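Local structure of putative sporulation-specific glycosylase YdhD (Bacillus subtilis subsp. subtilis str. 168, 3CZ8) at residues W228-Q233 with T277-F282; M251-P256 with F268-Q273. The protein probably hydrolyses glycosidic bonds in sporulation as a family 18 glycosyl hydrolase, seen here as its catalytic domain without the LysM repeats. The protein carries 1 engineered substitution. All blocks are in the same frame, centred on the assembly; numbering follows the deposited sequence. Where two conformers were deposited one is given.

Contact 1. Residues W228-Q233 with T277-F282; sequences WIIPYQ and THEVWF
Trp228 and Glu279 form an antiparallel hydrogen-bonded pair, and its two bonds define the tight end of the contact. Trp228 N reaches Glu279 O at 2.8 Å, and Glu279 N returns to Trp228 O at 2.7 Å. On the face that carries these two residues, the indole of Trp228 leans toward the other strand: CG lies anti to the carbonyl carbon (chi1 -70°), which brings the CE3-CZ3 edge of the ring to the partner strand, with Glu279 O and Trp281 CB in its plane. CZ3 then meets Trp281 CD1 at 3.6 Å, the two rings inclined at 72°. The Trp281 indole is fixed in turn by its NE1, which donates in the ring plane to the anti side of Glu279 OE1 at 2.8 Å. Ile229 and His278, a non-hydrogen-bonded pair, occupy the other face; Ile229 CG1 lies over the imidazole, 3.9 Å from its centroid, in a CH-pi contact. Toward Ile230 the pairing slackens. Its N-H bond to Thr277 O is weak, bent to 133°, and a water bridges Ile230 O to Thr277 N where a direct bond might continue the sheet. Ile230 CD1 still packs on Thr277 CG2 at 3.7 Å, but the chain beyond it turns off through the exposed Pro231. In the five-stranded antiparallel sheet, consistent with the alpha+beta insertion domain of family 18 enzymes, strand 277-281 runs between 225-229 and 265-271: His278 stacks on Tyr270 and bonds Asp227 and Asp272, Glu279 OE2 forms a salt bridge with Arg269, and Val280 rests on Ala246 of helix 243-252.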
loop_
_atom_site.group_PDB
_atom_site.type_symbol
_atom_site.label_atom_id
_atom_site.label_comp_id
_atom_site.label_asym_id
_atom_site.label_seq_id
_atom_site.Cartn_x
_atom_site.Cartn_y
_atom_site.Cartn_z
ATOM N N TRP A 228 -14.160 1.532 -13.171
ATOM C CA TRP A 228 -14.669 2.434 -14.213
ATOM C C TRP A 228 -16.192 2.553 -14.142
ATOM O O TRP A 228 -16.877 1.561 -13.912
ATOM C CB TRP A 228 -14.368 1.862 -15.600
ATOM C CG TRP A 228 -12.941 1.828 -16.063
ATOM C CD1 TRP A 228 -12.282 2.808 -16.753
ATOM C CD2 TRP A 228 -12.025 0.731 -15.951
ATOM N NE1 TRP A 228 -11.005 2.404 -17.048
ATOM C CE2 TRP A 228 -10.819 1.131 -16.575
ATOM C CE3 TRP A 228 -12.100 -0.549 -15.381
ATOM C CZ2 TRP A 228 -9.694 0.297 -16.643
ATOM C CZ3 TRP A 228 -10.984 -1.381 -15.456
ATOM C CH2 TRP A 228 -9.794 -0.951 -16.082
ATOM N N ILE A 229 -16.722 3.753 -14.375
ATOM C CA ILE A 229 -18.164 3.906 -14.611
ATOM C C ILE A 229 -18.480 3.559 -16.076
ATOM O O ILE A 229 -18.014 4.246 -16.995
ATOM C CB ILE A 229 -18.692 5.331 -14.241
ATOM C CG1 ILE A 229 -18.739 5.526 -12.723
ATOM C CG2 ILE A 229 -20.104 5.558 -14.787
ATOM C CD1 ILE A 229 -17.677 6.451 -12.173
ATOM N N ILE A 230 -19.245 2.484 -16.292
ATOM C CA ILE A 230 -19.702 2.142 -17.650
ATOM C C ILE A 230 -20.892 3.026 -18.070
ATOM O O ILE A 230 -21.418 3.777 -17.246
ATOM C CB ILE A 230 -19.838 0.616 -17.937
ATOM C CG1 ILE A 230 -20.616 -0.109 -16.841
ATOM C CG2 ILE A 230 -18.459 0.008 -18.155
ATOM C CD1 ILE A 230 -20.913 -1.565 -17.181
ATOM N N PRO A 231 -21.404 2.864 -19.301
ATOM C CA PRO A 231 -21.261 3.851 -20.338
ATOM C C PRO A 231 -20.097 4.827 -20.083
ATOM O O PRO A 231 -20.254 5.864 -19.427
ATOM C CB PRO A 231 -22.669 4.454 -20.389
ATOM C CG PRO A 231 -23.592 3.145 -19.997
ATOM C CD PRO A 231 -22.555 2.023 -19.648
ATOM N N TYR A 232 -18.927 4.433 -20.597
ATOM C CA TYR A 232 -17.668 5.162 -20.433
ATOM C C TYR A 232 -17.708 6.552 -21.068
ATOM O O TYR A 232 -18.163 6.724 -22.202
ATOM C CB TYR A 232 -16.489 4.343 -20.988
ATOM C CG TYR A 232 -15.174 5.104 -21.050
ATOM C CD1 TYR A 232 -14.498 5.462 -19.882
ATOM C CD2 TYR A 232 -14.612 5.471 -22.274
ATOM C CE1 TYR A 232 -13.298 6.164 -19.931
ATOM C CE2 TYR A 232 -13.411 6.175 -22.332
ATOM C CZ TYR A 232 -12.760 6.516 -21.157
ATOM O OH TYR A 232 -11.573 7.212 -21.202
ATOM N N GLN A 233 -17.220 7.528 -20.310
ATOM C CA GLN A 233 -17.280 8.934 -20.674
ATOM C C GLN A 233 -15.860 9.494 -20.865
ATOM O O GLN A 233 -14.997 9.267 -20.012
ATOM C CB GLN A 233 -18.046 9.706 -19.583
ATOM C CG GLN A 233 -18.116 11.231 -19.743
ATOM C CD GLN A 233 -19.118 11.692 -20.794
ATOM O OE1 GLN A 233 -19.972 10.925 -21.248
ATOM N NE2 GLN A 233 -19.017 12.960 -21.180
ATOM N N THR A 277 -23.786 2.258 -13.223
ATOM C CA THR A 277 -23.142 0.958 -13.326
ATOM C C THR A 277 -21.622 1.139 -13.346
ATOM O O THR A 277 -21.101 2.078 -13.958
ATOM C CB THR A 277 -23.627 0.168 -14.559
ATOM O OG1 THR A 277 -25.032 0.380 -14.739
ATOM C CG2 THR A 277 -23.376 -1.326 -14.378
ATOM N N HIS A 278 -20.934 0.249 -12.637
ATOM C CA HIS A 278 -19.487 0.254 -12.533
ATOM C C HIS A 278 -18.929 -1.052 -13.071
ATOM O O HIS A 278 -19.594 -2.080 -13.005
ATOM C CB HIS A 278 -19.070 0.382 -11.076
ATOM C CG HIS A 278 -19.284 1.740 -10.491
ATOM N ND1 HIS A 278 -18.242 2.590 -10.194
ATOM C CD2 HIS A 278 -20.414 2.385 -10.124
ATOM C CE1 HIS A 278 -18.722 3.708 -9.677
ATOM N NE2 HIS A 278 -20.038 3.611 -9.626
ATOM N N GLU A 279 -17.703 -1.007 -13.591
ATOM C CA GLU A 279 -16.985 -2.208 -14.022
ATOM C C GLU A 279 -15.582 -2.187 -13.428
ATOM O O GLU A 279 -14.859 -1.192 -13.543
ATOM C CB GLU A 279 -16.922 -2.297 -15.550
ATOM C CG GLU A 279 -16.329 -3.596 -16.080
ATOM C CD GLU A 279 -16.507 -3.761 -17.586
ATOM O OE1 GLU A 279 -15.500 -4.003 -18.282
ATOM O OE2 GLU A 279 -17.653 -3.658 -18.074
ATOM N N VAL A 280 -15.213 -3.287 -12.778
ATOM C CA VAL A 280 -13.941 -3.382 -12.068
ATOM C C VAL A 280 -13.127 -4.548 -12.617
ATOM O O VAL A 280 -13.629 -5.662 -12.708
ATOM C CB VAL A 280 -14.150 -3.551 -10.533
ATOM C CG1 VAL A 280 -12.813 -3.560 -9.777
ATOM C CG2 VAL A 280 -15.061 -2.459 -9.984
ATOM N N TRP A 281 -11.881 -4.267 -12.999
ATOM C CA TRP A 281 -10.898 -5.290 -13.368
ATOM C C TRP A 281 -9.689 -5.202 -12.440
ATOM O O TRP A 281 -9.194 -4.109 -12.154
ATOM C CB TRP A 281 -10.436 -5.090 -14.816
ATOM C CG TRP A 281 -11.483 -5.407 -15.831
ATOM C CD1 TRP A 281 -12.473 -4.574 -16.276
ATOM C CD2 TRP A 281 -11.651 -6.646 -16.536
ATOM N NE1 TRP A 281 -13.248 -5.220 -17.208
ATOM C CE2 TRP A 281 -12.768 -6.493 -17.385
ATOM C CE3 TRP A 281 -10.975 -7.878 -16.517
ATOM C CZ2 TRP A 281 -13.220 -7.521 -18.224
ATOM C CZ3 TRP A 281 -11.427 -8.903 -17.353
ATOM C CH2 TRP A 281 -12.539 -8.713 -18.194
ATOM N N PHE A 282 -9.205 -6.357 -11.988
ATOM C CA PHE A 282 -8.147 -6.415 -10.988
ATOM C C PHE A 282 -7.383 -7.728 -11.115
ATOM O O PHE A 282 -7.438 -8.376 -12.158
ATOM C CB PHE A 282 -8.713 -6.207 -9.563
ATOM C CG PHE A 282 -9.659 -7.295 -9.103
ATOM C CD1 PHE A 282 -10.961 -7.363 -9.584
ATOM C CD2 PHE A 282 -9.252 -8.230 -8.157
ATOM C CE1 PHE A 282 -11.826 -8.362 -9.154
ATOM C CE2 PHE A 282 -10.111 -9.231 -7.721
ATOM C CZ PHE A 282 -11.395 -9.299 -8.223
HETATM O O HOH W 1 -23.890 4.445 -15.468
#

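Contact 2. Residues M251-P256 with F268-Q273; sequences MRYQAP and FRYSDQ
Tyr253 and Tyr270 form an offset stack where the end of helix 243-252, closed by a Schellman motif at Gln254, meets strand 265-271 of the antiparallel sheet, in what is probably the alpha+beta insertion domain of this GH18 enzyme. The ring planes differ by 13° and their centroids lie 4.0 Å apart. Along Tyr253, CB meets Tyr270 CB at 3.8 Å; CG and CD2 lie against Tyr270 CD1; CD1 approaches Ser271 O, and CE1 the CA of Asp272. CE2 makes the closest ring contact, 3.4 Å from Tyr270 CE1, while CZ also lies over that atom. At the tip, Tyr253 OH lies 2.7 Å from a water that accepts from Gln273 N; a second water near this hydroxyl donates to Tyr270 OH. The opposite ring face is covered by Arg252 CD, so the phenol is sandwiched; the Arg252 guanidinium continues to a salt bridge with Asp22 of the second subunit. With an alanine here, the space between Arg252 CD and the Tyr270 ring would probably be left unfilled, and both waters would lose their shared hydroxyl. Tyr270 CG sits between its backbone N and carbonyl carbon (chi1 68°), which lays the ring across the sheet, one face to Tyr253, with its OH at Asp227. Farther along, Ala255 CB packs on Phe268 CD1 at 3.7 Å. There the backbones are joined through a water that donates to Pro256 O at 2.8 Å and accepts from Arg269 N.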
loop_
_atom_site.group_PDB
_atom_site.type_symbol
_atom_site.label_atom_id
_atom_site.label_comp_id
_atom_site.label_asym_id
_atom_site.label_seq_id
_atom_site.Cartn_x
_atom_site.Cartn_y
_atom_site.Cartn_z
ATOM N N MET A 251 -17.607 -7.053 -1.943
ATOM C CA MET A 251 -18.338 -7.430 -0.723
ATOM C C MET A 251 -19.438 -6.434 -0.386
ATOM O O MET A 251 -20.584 -6.827 -0.166
ATOM C CB MET A 251 -17.404 -7.507 0.484
ATOM C CG MET A 251 -16.309 -8.531 0.403
ATOM S SD MET A 251 -15.585 -8.857 2.015
ATOM C CE MET A 251 -15.534 -7.246 2.817
ATOM N N ARG A 252 -19.064 -5.152 -0.331
ATOM C CA ARG A 252 -19.974 -4.041 -0.028
ATOM C C ARG A 252 -21.199 -4.007 -0.954
ATOM O O ARG A 252 -22.315 -3.726 -0.505
ATOM C CB ARG A 252 -19.212 -2.704 -0.077
ATOM C CG ARG A 252 -19.968 -1.477 0.461
ATOM C CD ARG A 252 -20.542 -0.639 -0.671
ATOM N NE ARG A 252 -21.503 0.378 -0.245
ATOM C CZ ARG A 252 -22.818 0.183 -0.141
ATOM N NH1 ARG A 252 -23.356 -1.005 -0.408
ATOM N NH2 ARG A 252 -23.599 1.183 0.244
ATOM N N TYR A 253 -20.984 -4.298 -2.235
ATOM C CA TYR A 253 -22.059 -4.256 -3.221
ATOM C C TYR A 253 -22.646 -5.632 -3.517
ATOM O O TYR A 253 -23.588 -5.750 -4.306
ATOM C CB TYR A 253 -21.581 -3.576 -4.507
ATOM C CG TYR A 253 -21.281 -2.101 -4.335
ATOM C CD1 TYR A 253 -22.315 -1.160 -4.255
ATOM C CD2 TYR A 253 -19.965 -1.643 -4.255
ATOM C CE1 TYR A 253 -22.038 0.201 -4.094
ATOM C CE2 TYR A 253 -19.679 -0.287 -4.092
ATOM C CZ TYR A 253 -20.723 0.628 -4.017
ATOM O OH TYR A 253 -20.448 1.966 -3.860
ATOM N N GLN A 254 -22.084 -6.655 -2.869
ATOM C CA GLN A 254 -22.482 -8.067 -3.026
ATOM C C GLN A 254 -22.468 -8.538 -4.482
ATOM O O GLN A 254 -23.341 -9.295 -4.923
ATOM C CB GLN A 254 -23.818 -8.368 -2.321
ATOM C CG GLN A 254 -23.724 -8.359 -0.791
ATOM C CD GLN A 254 -22.889 -9.508 -0.242
ATOM O OE1 GLN A 254 -23.213 -10.677 -0.447
ATOM N NE2 GLN A 254 -21.815 -9.177 0.467
ATOM N N ALA A 255 -21.457 -8.070 -5.211
ATOM C CA ALA A 255 -21.257 -8.412 -6.610
ATOM C C ALA A 255 -20.443 -9.697 -6.720
ATOM O O ALA A 255 -19.395 -9.823 -6.084
ATOM C CB ALA A 255 -20.555 -7.272 -7.328
ATOM N N PRO A 256 -20.936 -10.666 -7.510
ATOM C CA PRO A 256 -20.182 -11.902 -7.751
ATOM C C PRO A 256 -18.922 -11.661 -8.589
ATOM O O PRO A 256 -18.963 -10.933 -9.589
ATOM C CB PRO A 256 -21.182 -12.788 -8.507
ATOM C CG PRO A 256 -22.157 -11.840 -9.123
ATOM C CD PRO A 256 -22.237 -10.655 -8.209
ATOM N N PHE A 268 -15.743 -7.764 -12.084
ATOM C CA PHE A 268 -17.133 -7.727 -11.646
ATOM C C PHE A 268 -17.801 -6.412 -12.016
ATOM O O PHE A 268 -17.125 -5.424 -12.305
ATOM C CB PHE A 268 -17.279 -8.023 -10.142
ATOM C CG PHE A 268 -16.637 -7.004 -9.237
ATOM C CD1 PHE A 268 -17.370 -5.934 -8.736
ATOM C CD2 PHE A 268 -15.308 -7.143 -8.849
ATOM C CE1 PHE A 268 -16.784 -5.006 -7.879
ATOM C CE2 PHE A 268 -14.715 -6.219 -8.004
ATOM C CZ PHE A 268 -15.462 -5.149 -7.512
ATOM N N ARG A 269 -19.131 -6.415 -12.012
ATOM C CA ARG A 269 -19.910 -5.193 -12.192
ATOM C C ARG A 269 -20.850 -4.986 -11.010
ATOM O O ARG A 269 -21.256 -5.951 -10.358
ATOM C CB ARG A 269 -20.701 -5.237 -13.503
ATOM C CG ARG A 269 -19.841 -5.214 -14.757
ATOM C CD ARG A 269 -20.678 -5.318 -16.023
ATOM N NE ARG A 269 -19.834 -5.310 -17.215
ATOM C CZ ARG A 269 -19.389 -6.401 -17.835
ATOM N NH1 ARG A 269 -19.710 -7.611 -17.390
ATOM N NH2 ARG A 269 -18.620 -6.282 -18.910
ATOM N N TYR A 270 -21.173 -3.727 -10.730
ATOM C CA TYR A 270 -22.147 -3.375 -9.696
ATOM C C TYR A 270 -22.823 -2.044 -10.014
ATOM O O TYR A 270 -22.332 -1.279 -10.844
ATOM C CB TYR A 270 -21.492 -3.332 -8.303
ATOM C CG TYR A 270 -20.487 -2.212 -8.078
ATOM C CD1 TYR A 270 -20.900 -0.952 -7.639
ATOM C CD2 TYR A 270 -19.121 -2.422 -8.282
ATOM C CE1 TYR A 270 -19.980 0.081 -7.433
ATOM C CE2 TYR A 270 -18.188 -1.403 -8.064
ATOM C CZ TYR A 270 -18.629 -0.157 -7.635
ATOM O OH TYR A 270 -17.731 0.857 -7.422
ATOM N N SER A 271 -23.943 -1.775 -9.346
ATOM C CA SER A 271 -24.608 -0.475 -9.428
ATOM C C SER A 271 -24.490 0.226 -8.086
ATOM O O SER A 271 -24.791 -0.363 -7.047
ATOM C CB SER A 271 -26.082 -0.636 -9.810
ATOM O OG SER A 271 -26.217 -1.272 -11.069
ATOM N N ASP A 272 -24.046 1.478 -8.104
ATOM C CA ASP A 272 -23.849 2.224 -6.866
ATOM C C ASP A 272 -25.149 2.859 -6.353
ATOM O O ASP A 272 -26.218 2.679 -6.961
ATOM C CB ASP A 272 -22.699 3.246 -6.989
ATOM C CG ASP A 272 -22.934 4.305 -8.063
ATOM O OD1 ASP A 272 -24.000 4.309 -8.713
ATOM O OD2 ASP A 272 -22.030 5.150 -8.253
ATOM N N GLN A 273 -25.041 3.617 -5.256
ATOM C CA GLN A 273 -26.181 4.250 -4.589
ATOM C C GLN A 273 -26.763 5.432 -5.369
ATOM O O GLN A 273 -27.546 6.222 -4.826
ATOM C CB GLN A 273 -25.778 4.701 -3.179
ATOM C CG GLN A 273 -25.876 3.615 -2.115
ATOM C CD GLN A 273 -27.249 3.550 -1.467
ATOM O OE1 GLN A 273 -27.646 4.456 -0.733
ATOM N NE2 GLN A 273 -27.975 2.468 -1.726
HETATM O O HOH W 2 -18.376 3.025 -5.589
HETATM O O HOH W 3 -22.416 3.748 -3.629
HETATM O O HOH W 4 -20.216 -9.311 -11.552
#

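In the fold
From the N terminus, the chain builds most of the TIM barrel before it reaches strand 225-229, where contact 1 begins. It then passes through strand 239-241 and helix 243-252 to 251-256, where contact 2 opens. After 11 residues that include strand 258-260, segment 268-273 closes this shorter loop; a short loop leads to 277-282, which closes the 43-residue loop of contact 1. Contact 2 is thus nested inside contact 1. Their centres are 12 Å apart, and they meet where neighbouring strands 265-271 and 277-281 pair. Contact 1 joins two strands; contact 2 ties helix 243-252 to the same sheet. Both lie in the insertion between barrel strands 217-220 and 302-310.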